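KLLA0E03807p (Kluyveromyces lactis, PDB 3SQI) probably binds DNA through this domain of Ndc10, a protein that serves as a platform for inner kinetochore assembly in budding yeast. Local coordinates at residues K174-V188 with N298-N311. Sequence-based numbering, arbitrary orientation.
Sequences KCGLAHSSKPNFVLV and NTIGIPDFYIEKMN
Val-186 and Ile-307 form the apolar heart of this contact, Val-186 CG1 resting 3.6 Å from Ile-307 CG2. That same methyl of Ile-307 also meets Val-188 CG2, so one branched side chain on the helix serves two valines. Nearer the hairpin turn, Ile-300 packs against Ala-178, small enough to admit it, and Ile-300 CG1 lies 3.6 Å from Ser-180 CB. Val-186 and Ala-178 belong to a beta-hairpin, strands 174-179 and 185-187 of a three-stranded antiparallel sheet, with Val-188 just beyond its second strand; helix 304-310 with its preceding loop covers one face. The amide of Asn-311 reads the backbone: ND2 donates to Val-186 O (3.0 Å), while OD1 accepts from Val-188 N (3.0 Å), which sits well above the amide's carbonyl plane. ND2 also donates to Ile-307 O, one turn back, and Asn-148 donates to OD1. A leucine in place of Asn-311 would probably leave Val-186 O and Val-188 N without these mates. Around the first turn of the helix, Lys-174, bent at chi2 (146°) and chi3 (56°), brings NZ to the syn lone pair of Asp-304 OD2 in a 3.1 Å salt bridge; Asp-295 O also accepts from NZ.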
ATOM      1  N   LYS A 174      -0.574  -6.682 -13.613  1.00 88.33           N
ATOM      2  CA  LYS A 174      -0.722  -5.891 -12.392  1.00 70.29           C
ATOM      3  C   LYS A 174      -1.997  -6.256 -11.638  1.00 66.17           C
ATOM      4  O   LYS A 174      -3.006  -6.612 -12.246  1.00 88.60           O
ATOM      5  CB  LYS A 174      -0.740  -4.400 -12.730  1.00 73.04           C
ATOM      6  CG  LYS A 174       0.508  -3.928 -13.439  1.00 91.29           C
ATOM      7  CD  LYS A 174       0.215  -2.829 -14.450  1.00 97.01           C
ATOM      8  CE  LYS A 174      -0.495  -1.642 -13.815  1.00 84.42           C
ATOM      9  NZ  LYS A 174      -0.165  -0.376 -14.544  1.00 87.22           N
ATOM     10  N   CYS A 175      -1.947  -6.171 -10.312  1.00 61.96           N
ATOM     11  CA  CYS A 175      -3.144  -6.330  -9.492  1.00 64.20           C
ATOM     12  C   CYS A 175      -3.025  -5.536  -8.213  1.00 68.54           C
ATOM     13  O   CYS A 175      -1.931  -5.395  -7.669  1.00 86.41           O
ATOM     14  CB  CYS A 175      -3.397  -7.800  -9.159  1.00 69.45           C
ATOM     15  SG  CYS A 175      -2.166  -8.587  -8.096  1.00 87.91           S
ATOM     16  N   GLY A 176      -4.148  -5.017  -7.727  1.00 52.35           N
ATOM     17  CA  GLY A 176      -4.136  -4.295  -6.467  1.00 43.81           C
ATOM     18  C   GLY A 176      -5.447  -3.625  -6.121  1.00 66.73           C
ATOM     19  O   GLY A 176      -6.441  -3.797  -6.816  1.00 85.79           O
ATOM     20  N   LEU A 177      -5.451  -2.862  -5.035  1.00 60.43           N
ATOM     21  CA  LEU A 177      -6.641  -2.133  -4.624  1.00 69.75           C
ATOM     22  C   LEU A 177      -6.380  -0.629  -4.656  1.00 66.60           C
ATOM     23  O   LEU A 177      -5.477  -0.143  -3.989  1.00 81.11           O
ATOM     24  CB  LEU A 177      -7.070  -2.584  -3.230  1.00 82.83           C
ATOM     25  CG  LEU A 177      -7.314  -4.094  -3.156  1.00 89.79           C
ATOM     26  CD1 LEU A 177      -6.670  -4.729  -1.920  1.00 94.92           C
ATOM     27  CD2 LEU A 177      -8.805  -4.420  -3.233  1.00 88.15           C
ATOM     28  N   ALA A 178      -7.167   0.104  -5.435  1.00 59.38           N
ATOM     29  CA  ALA A 178      -6.892   1.516  -5.668  1.00 54.09           C
ATOM     30  C   ALA A 178      -7.982   2.428  -5.137  1.00 57.97           C
ATOM     31  O   ALA A 178      -9.147   2.047  -5.083  1.00 82.06           O
ATOM     32  CB  ALA A 178      -6.689   1.771  -7.147  1.00 58.13           C
ATOM     33  N   HIS A 179      -7.597   3.643  -4.760  1.00 66.96           N
ATOM     34  CA  HIS A 179      -8.562   4.662  -4.376  1.00 66.05           C
ATOM     35  C   HIS A 179      -8.175   5.964  -5.053  1.00 80.07           C
ATOM     36  O   HIS A 179      -7.094   6.496  -4.815  1.00 90.26           O
ATOM     37  CB  HIS A 179      -8.585   4.828  -2.861  1.00 61.24           C
ATOM     38  CG  HIS A 179      -9.773   5.578  -2.350  1.00 80.23           C
ATOM     39  ND1 HIS A 179      -9.664   6.782  -1.691  1.00 86.14           N
ATOM     40  CD2 HIS A 179     -11.094   5.289  -2.392  1.00 97.78           C
ATOM     41  CE1 HIS A 179     -10.866   7.204  -1.348  1.00 96.35           C
ATOM     42  NE2 HIS A 179     -11.754   6.318  -1.764  1.00106.86           N
ATOM     43  N   SER A 180      -9.051   6.454  -5.921  1.00 89.79           N
ATOM     44  CA  SER A 180      -8.814   7.693  -6.650  1.00 88.57           C
ATOM     45  C   SER A 180      -9.525   8.859  -5.973  1.00106.39           C
ATOM     46  O   SER A 180      -9.437  10.004  -6.416  1.00116.11           O
ATOM     47  CB  SER A 180      -9.276   7.544  -8.099  1.00 99.01           C
ATOM     48  OG  SER A 180     -10.543   6.907  -8.163  1.00114.02           O
ATOM     49  N   SER A 181     -10.232   8.556  -4.892  1.00115.08           N
ATOM     50  CA  SER A 181     -10.992   9.556  -4.144  1.00126.24           C
ATOM     51  C   SER A 181     -10.106  10.292  -3.135  1.00121.19           C
ATOM     52  O   SER A 181      -8.881  10.231  -3.229  1.00114.39           O
ATOM     53  CB  SER A 181     -12.226   8.935  -3.484  1.00142.07           C
ATOM     54  OG  SER A 181     -13.085   8.362  -4.460  1.00145.52           O
ATOM     55  N   LYS A 182     -10.725  10.990  -2.183  1.00130.98           N
ATOM     56  CA  LYS A 182     -10.037  12.026  -1.407  1.00134.40           C
ATOM     57  C   LYS A 182      -8.627  11.634  -0.949  1.00127.12           C
ATOM     58  O   LYS A 182      -7.662  12.305  -1.315  1.00135.13           O
ATOM     59  CB  LYS A 182     -10.883  12.425  -0.193  1.00138.01           C
ATOM     60  CG  LYS A 182     -12.375  12.246  -0.386  1.00141.10           C
ATOM     61  CD  LYS A 182     -13.137  12.630   0.872  1.00147.78           C
ATOM     62  CE  LYS A 182     -14.603  12.875   0.563  1.00154.74           C
ATOM     63  NZ  LYS A 182     -14.771  13.931  -0.477  1.00157.59           N
ATOM     64  N   PRO A 183      -8.489  10.564  -0.143  1.00104.99           N
ATOM     65  CA  PRO A 183      -7.117  10.050  -0.044  1.00 89.92           C
ATOM     66  C   PRO A 183      -6.768   9.256  -1.298  1.00 94.72           C
ATOM     67  O   PRO A 183      -7.575   8.468  -1.785  1.00 93.05           O
ATOM     68  CB  PRO A 183      -7.162   9.133   1.181  1.00 78.90           C
ATOM     69  CG  PRO A 183      -8.382   9.562   1.939  1.00101.09           C
ATOM     70  CD  PRO A 183      -9.364   9.997   0.894  1.00108.23           C
ATOM     71  N   ASN A 184      -5.556   9.438  -1.797  1.00 93.65           N
ATOM     72  CA  ASN A 184      -5.186   8.884  -3.085  1.00 82.89           C
ATOM     73  C   ASN A 184      -4.106   7.835  -2.893  1.00 78.69           C
ATOM     74  O   ASN A 184      -2.980   8.173  -2.523  1.00 90.86           O
ATOM     75  CB  ASN A 184      -4.677  10.022  -3.972  1.00 97.36           C
ATOM     76  CG  ASN A 184      -4.459   9.600  -5.409  1.00108.05           C
ATOM     77  OD1 ASN A 184      -3.517   8.870  -5.719  1.00106.59           O
ATOM     78  ND2 ASN A 184      -5.314  10.087  -6.304  1.00113.40           N
ATOM     79  N   PHE A 185      -4.431   6.567  -3.133  1.00 71.65           N
ATOM     80  CA  PHE A 185      -3.442   5.509  -2.916  1.00 65.35           C
ATOM     81  C   PHE A 185      -3.663   4.217  -3.689  1.00 61.90           C
ATOM     82  O   PHE A 185      -4.736   3.988  -4.237  1.00 81.78           O
ATOM     83  CB  PHE A 185      -3.358   5.181  -1.440  1.00 73.42           C
ATOM     84  CG  PHE A 185      -4.552   4.462  -0.922  1.00 75.01           C
ATOM     85  CD1 PHE A 185      -4.603   3.079  -0.953  1.00 75.34           C
ATOM     86  CD2 PHE A 185      -5.626   5.163  -0.400  1.00 73.34           C
ATOM     87  CE1 PHE A 185      -5.706   2.402  -0.473  1.00 66.21           C
ATOM     88  CE2 PHE A 185      -6.734   4.495   0.082  1.00 75.75           C
ATOM     89  CZ  PHE A 185      -6.773   3.112   0.043  1.00 67.50           C
ATOM     90  N   VAL A 186      -2.625   3.380  -3.729  1.00 59.18           N
ATOM     91  CA  VAL A 186      -2.695   2.060  -4.365  1.00 60.50           C
ATOM     92  C   VAL A 186      -1.983   0.961  -3.556  1.00 65.78           C
ATOM     93  O   VAL A 186      -0.782   1.053  -3.288  1.00 57.61           O
ATOM     94  CB  VAL A 186      -2.073   2.089  -5.776  1.00 62.26           C
ATOM     95  CG1 VAL A 186      -1.925   0.663  -6.336  1.00 57.23           C
ATOM     96  CG2 VAL A 186      -2.882   2.999  -6.713  1.00 58.03           C
ATOM     97  N   LEU A 187      -2.717  -0.091  -3.197  1.00 85.46           N
ATOM     98  CA  LEU A 187      -2.156  -1.234  -2.469  1.00 78.00           C
ATOM     99  C   LEU A 187      -1.885  -2.426  -3.386  1.00 69.09           C
ATOM    100  O   LEU A 187      -2.639  -2.685  -4.320  1.00 71.34           O
ATOM    101  CB  LEU A 187      -3.078  -1.667  -1.327  1.00 69.96           C
ATOM    102  CG  LEU A 187      -3.147  -0.773  -0.087  1.00 70.36           C
ATOM    103  CD1 LEU A 187      -3.798  -1.534   1.046  1.00 59.14           C
ATOM    104  CD2 LEU A 187      -1.757  -0.307   0.336  1.00 79.11           C
ATOM    105  N   VAL A 188      -0.807  -3.150  -3.109  1.00 64.07           N
ATOM    106  CA  VAL A 188      -0.388  -4.250  -3.964  1.00 53.55           C
ATOM    107  C   VAL A 188       0.025  -5.454  -3.114  1.00 63.96           C
ATOM    108  O   VAL A 188       0.670  -5.303  -2.070  1.00 67.66           O
ATOM    109  CB  VAL A 188       0.777  -3.804  -4.882  1.00 57.28           C
ATOM    110  CG1 VAL A 188       1.570  -5.002  -5.389  1.00 82.15           C
ATOM    111  CG2 VAL A 188       0.244  -2.974  -6.040  1.00 56.82           C
ATOM    112  N   ASN A 298       1.335   3.486 -15.618  1.00 85.60           N
ATOM    113  CA  ASN A 298       0.640   4.059 -14.459  1.00 79.24           C
ATOM    114  C   ASN A 298      -0.664   3.341 -14.131  1.00 84.94           C
ATOM    115  O   ASN A 298      -1.251   2.676 -14.988  1.00 88.09           O
ATOM    116  CB  ASN A 298       0.383   5.567 -14.614  1.00 88.24           C
ATOM    117  CG  ASN A 298       1.003   6.144 -15.864  1.00 94.86           C
ATOM    118  OD1 ASN A 298       2.138   6.621 -15.843  1.00 79.95           O
ATOM    119  ND2 ASN A 298       0.258   6.103 -16.965  1.00106.25           N
ATOM    120  N   THR A 299      -1.136   3.484 -12.899  1.00 72.90           N
ATOM    121  CA  THR A 299      -2.284   2.688 -12.498  1.00 77.59           C
ATOM    122  C   THR A 299      -3.572   3.487 -12.334  1.00 94.63           C
ATOM    123  O   THR A 299      -4.451   3.405 -13.184  1.00122.22           O
ATOM    124  CB  THR A 299      -1.971   1.851 -11.267  1.00 72.26           C
ATOM    125  OG1 THR A 299      -0.597   1.451 -11.335  1.00 80.90           O
ATOM    126  CG2 THR A 299      -2.834   0.613 -11.239  1.00 58.58           C
ATOM    127  N   ILE A 300      -3.707   4.262 -11.267  1.00 88.85           N
ATOM    128  CA  ILE A 300      -4.945   5.035 -11.137  1.00100.14           C
ATOM    129  C   ILE A 300      -4.727   6.433 -11.704  1.00103.06           C
ATOM    130  O   ILE A 300      -5.265   6.749 -12.759  1.00124.75           O
ATOM    131  CB  ILE A 300      -5.627   4.985  -9.705  1.00107.62           C
ATOM    132  CG1 ILE A 300      -7.135   5.291  -9.821  1.00105.34           C
ATOM    133  CG2 ILE A 300      -4.884   5.856  -8.619  1.00 99.44           C
ATOM    134  CD1 ILE A 300      -7.983   4.144 -10.426  1.00198.90           C
ATOM    135  N   GLY A 301      -3.972   7.277 -11.014  1.00 80.21           N
ATOM    136  CA  GLY A 301      -3.369   8.424 -11.666  1.00 90.80           C
ATOM    137  C   GLY A 301      -1.859   8.297 -11.747  1.00 96.35           C
ATOM    138  O   GLY A 301      -1.193   9.130 -12.343  1.00 92.29           O
ATOM    139  N   ILE A 302      -1.337   7.225 -11.163  1.00104.15           N
ATOM    140  CA  ILE A 302       0.013   7.203 -10.607  1.00 80.18           C
ATOM    141  C   ILE A 302       1.040   6.360 -11.349  1.00 78.26           C
ATOM    142  O   ILE A 302       0.791   5.199 -11.651  1.00102.69           O
ATOM    143  CB  ILE A 302      -0.052   6.728  -9.157  1.00 73.24           C
ATOM    144  CG1 ILE A 302      -1.046   7.595  -8.384  1.00 77.19           C
ATOM    145  CG2 ILE A 302       1.310   6.756  -8.525  1.00 55.89           C
ATOM    146  CD1 ILE A 302      -1.433   7.050  -7.051  1.00 75.12           C
ATOM    147  N   PRO A 303       2.204   6.949 -11.650  1.00 87.89           N
ATOM    148  CA  PRO A 303       3.330   6.194 -12.205  1.00 85.86           C
ATOM    149  C   PRO A 303       3.575   4.967 -11.347  1.00 84.45           C
ATOM    150  O   PRO A 303       3.412   5.048 -10.132  1.00 87.18           O
ATOM    151  CB  PRO A 303       4.504   7.160 -12.049  1.00 76.15           C
ATOM    152  CG  PRO A 303       3.885   8.503 -12.024  1.00 79.95           C
ATOM    153  CD  PRO A 303       2.573   8.335 -11.326  1.00 92.04           C
ATOM    154  N   ASP A 304       3.955   3.852 -11.958  1.00 91.25           N
ATOM    155  CA  ASP A 304       4.067   2.595 -11.224  1.00 86.09           C
ATOM    156  C   ASP A 304       5.229   2.565 -10.227  1.00 70.19           C
ATOM    157  O   ASP A 304       5.123   1.933  -9.184  1.00 86.10           O
ATOM    158  CB  ASP A 304       4.130   1.396 -12.182  1.00 96.67           C
ATOM    159  CG  ASP A 304       2.778   1.078 -12.817  1.00112.48           C
ATOM    160  OD1 ASP A 304       1.745   1.544 -12.283  1.00114.06           O
ATOM    161  OD2 ASP A 304       2.744   0.356 -13.843  1.00111.08           O
ATOM    162  N   PHE A 305       6.330   3.243 -10.527  1.00 58.24           N
ATOM    163  CA  PHE A 305       7.469   3.193  -9.613  1.00 73.99           C
ATOM    164  C   PHE A 305       7.108   3.714  -8.218  1.00 71.98           C
ATOM    165  O   PHE A 305       7.658   3.253  -7.216  1.00 65.15           O
ATOM    166  CB  PHE A 305       8.697   3.905 -10.182  1.00 82.77           C
ATOM    167  CG  PHE A 305       8.468   5.347 -10.521  1.00 94.04           C
ATOM    168  CD1 PHE A 305       8.816   6.349  -9.634  1.00 91.58           C
ATOM    169  CD2 PHE A 305       7.920   5.704 -11.740  1.00104.94           C
ATOM    170  CE1 PHE A 305       8.613   7.680  -9.954  1.00 92.76           C
ATOM    171  CE2 PHE A 305       7.715   7.031 -12.065  1.00101.08           C
ATOM    172  CZ  PHE A 305       8.057   8.018 -11.170  1.00 94.49           C
ATOM    173  N   TYR A 306       6.173   4.660  -8.159  1.00 73.15           N
ATOM    174  CA  TYR A 306       5.608   5.097  -6.886  1.00 63.87           C
ATOM    175  C   TYR A 306       5.071   3.908  -6.130  1.00 70.76           C
ATOM    176  O   TYR A 306       5.389   3.703  -4.964  1.00 81.00           O
ATOM    177  CB  TYR A 306       4.451   6.068  -7.114  1.00 73.24           C
ATOM    178  CG  TYR A 306       4.858   7.525  -7.154  1.00 97.20           C
ATOM    179  CD1 TYR A 306       4.482   8.398  -6.143  1.00102.67           C
ATOM    180  CD2 TYR A 306       5.619   8.024  -8.198  1.00 93.84           C
ATOM    181  CE1 TYR A 306       4.850   9.726  -6.171  1.00 93.60           C
ATOM    182  CE2 TYR A 306       5.990   9.354  -8.235  1.00 94.00           C
ATOM    183  CZ  TYR A 306       5.603  10.199  -7.221  1.00 98.59           C
ATOM    184  OH  TYR A 306       5.974  11.524  -7.254  1.00114.58           O
ATOM    185  N   ILE A 307       4.243   3.130  -6.819  1.00 79.96           N
ATOM    186  CA  ILE A 307       3.506   2.018  -6.226  1.00 62.27           C
ATOM    187  C   ILE A 307       4.407   0.848  -5.830  1.00 66.72           C
ATOM    188  O   ILE A 307       4.225   0.250  -4.773  1.00 73.64           O
ATOM    189  CB  ILE A 307       2.422   1.539  -7.189  1.00 66.71           C
ATOM    190  CG1 ILE A 307       1.499   2.708  -7.554  1.00 77.59           C
ATOM    191  CG2 ILE A 307       1.635   0.395  -6.588  1.00 78.14           C
ATOM    192  CD1 ILE A 307       0.400   2.358  -8.559  1.00 72.89           C
ATOM    193  N   GLU A 308       5.384   0.523  -6.673  1.00 69.02           N
ATOM    194  CA  GLU A 308       6.300  -0.570  -6.376  1.00 71.65           C
ATOM    195  C   GLU A 308       7.233  -0.168  -5.256  1.00 77.30           C
ATOM    196  O   GLU A 308       7.649  -1.005  -4.459  1.00101.63           O
ATOM    197  CB  GLU A 308       7.133  -0.940  -7.598  1.00 86.30           C
ATOM    198  CG  GLU A 308       6.321  -1.325  -8.815  1.00117.26           C
ATOM    199  CD  GLU A 308       7.189  -1.568 -10.034  1.00136.46           C
ATOM    200  OE1 GLU A 308       6.833  -1.070 -11.122  1.00144.73           O
ATOM    201  OE2 GLU A 308       8.226  -2.254  -9.902  1.00140.33           O
ATOM    202  N   LYS A 309       7.571   1.115  -5.205  1.00 62.54           N
ATOM    203  CA  LYS A 309       8.460   1.615  -4.162  1.00 78.36           C
ATOM    204  C   LYS A 309       7.769   1.670  -2.805  1.00 76.11           C
ATOM    205  O   LYS A 309       8.304   1.179  -1.814  1.00 77.01           O
ATOM    206  CB  LYS A 309       9.009   2.992  -4.529  1.00 84.99           C
ATOM    207  CG  LYS A 309       9.755   3.678  -3.401  1.00103.02           C
ATOM    208  CD  LYS A 309      11.091   3.020  -3.082  1.00113.19           C
ATOM    209  CE  LYS A 309      11.869   3.842  -2.054  1.00106.52           C
ATOM    210  NZ  LYS A 309      13.186   3.238  -1.724  1.00108.66           N
ATOM    211  N   MET A 310       6.574   2.255  -2.765  1.00 71.62           N
ATOM    212  CA  MET A 310       5.853   2.432  -1.506  1.00 74.01           C
ATOM    213  C   MET A 310       5.283   1.136  -0.947  1.00 75.46           C
ATOM    214  O   MET A 310       5.217   0.955   0.267  1.00 89.50           O
ATOM    215  CB  MET A 310       4.765   3.499  -1.645  1.00 68.27           C
ATOM    216  CG  MET A 310       5.333   4.904  -1.811  1.00 55.63           C
ATOM    217  SD  MET A 310       4.520   6.097  -0.733  1.00 95.04           S
ATOM    218  CE  MET A 310       3.275   6.726  -1.838  1.00 85.14           C
ATOM    219  N   ASN A 311       4.874   0.236  -1.833  1.00 77.11           N
ATOM    220  CA  ASN A 311       4.460  -1.097  -1.416  1.00 63.85           C
ATOM    221  C   ASN A 311       5.673  -2.028  -1.356  1.00 61.32           C
ATOM    222  O   ASN A 311       5.575  -3.173  -0.913  1.00 68.39           O
ATOM    223  CB  ASN A 311       3.395  -1.659  -2.362  1.00 65.12           C
ATOM    224  CG  ASN A 311       2.086  -0.880  -2.310  1.00 63.92           C
ATOM    225  OD1 ASN A 311       1.122  -1.312  -1.681  1.00 61.63           O
ATOM    226  ND2 ASN A 311       2.046   0.267  -2.977  1.00 67.71           N
TER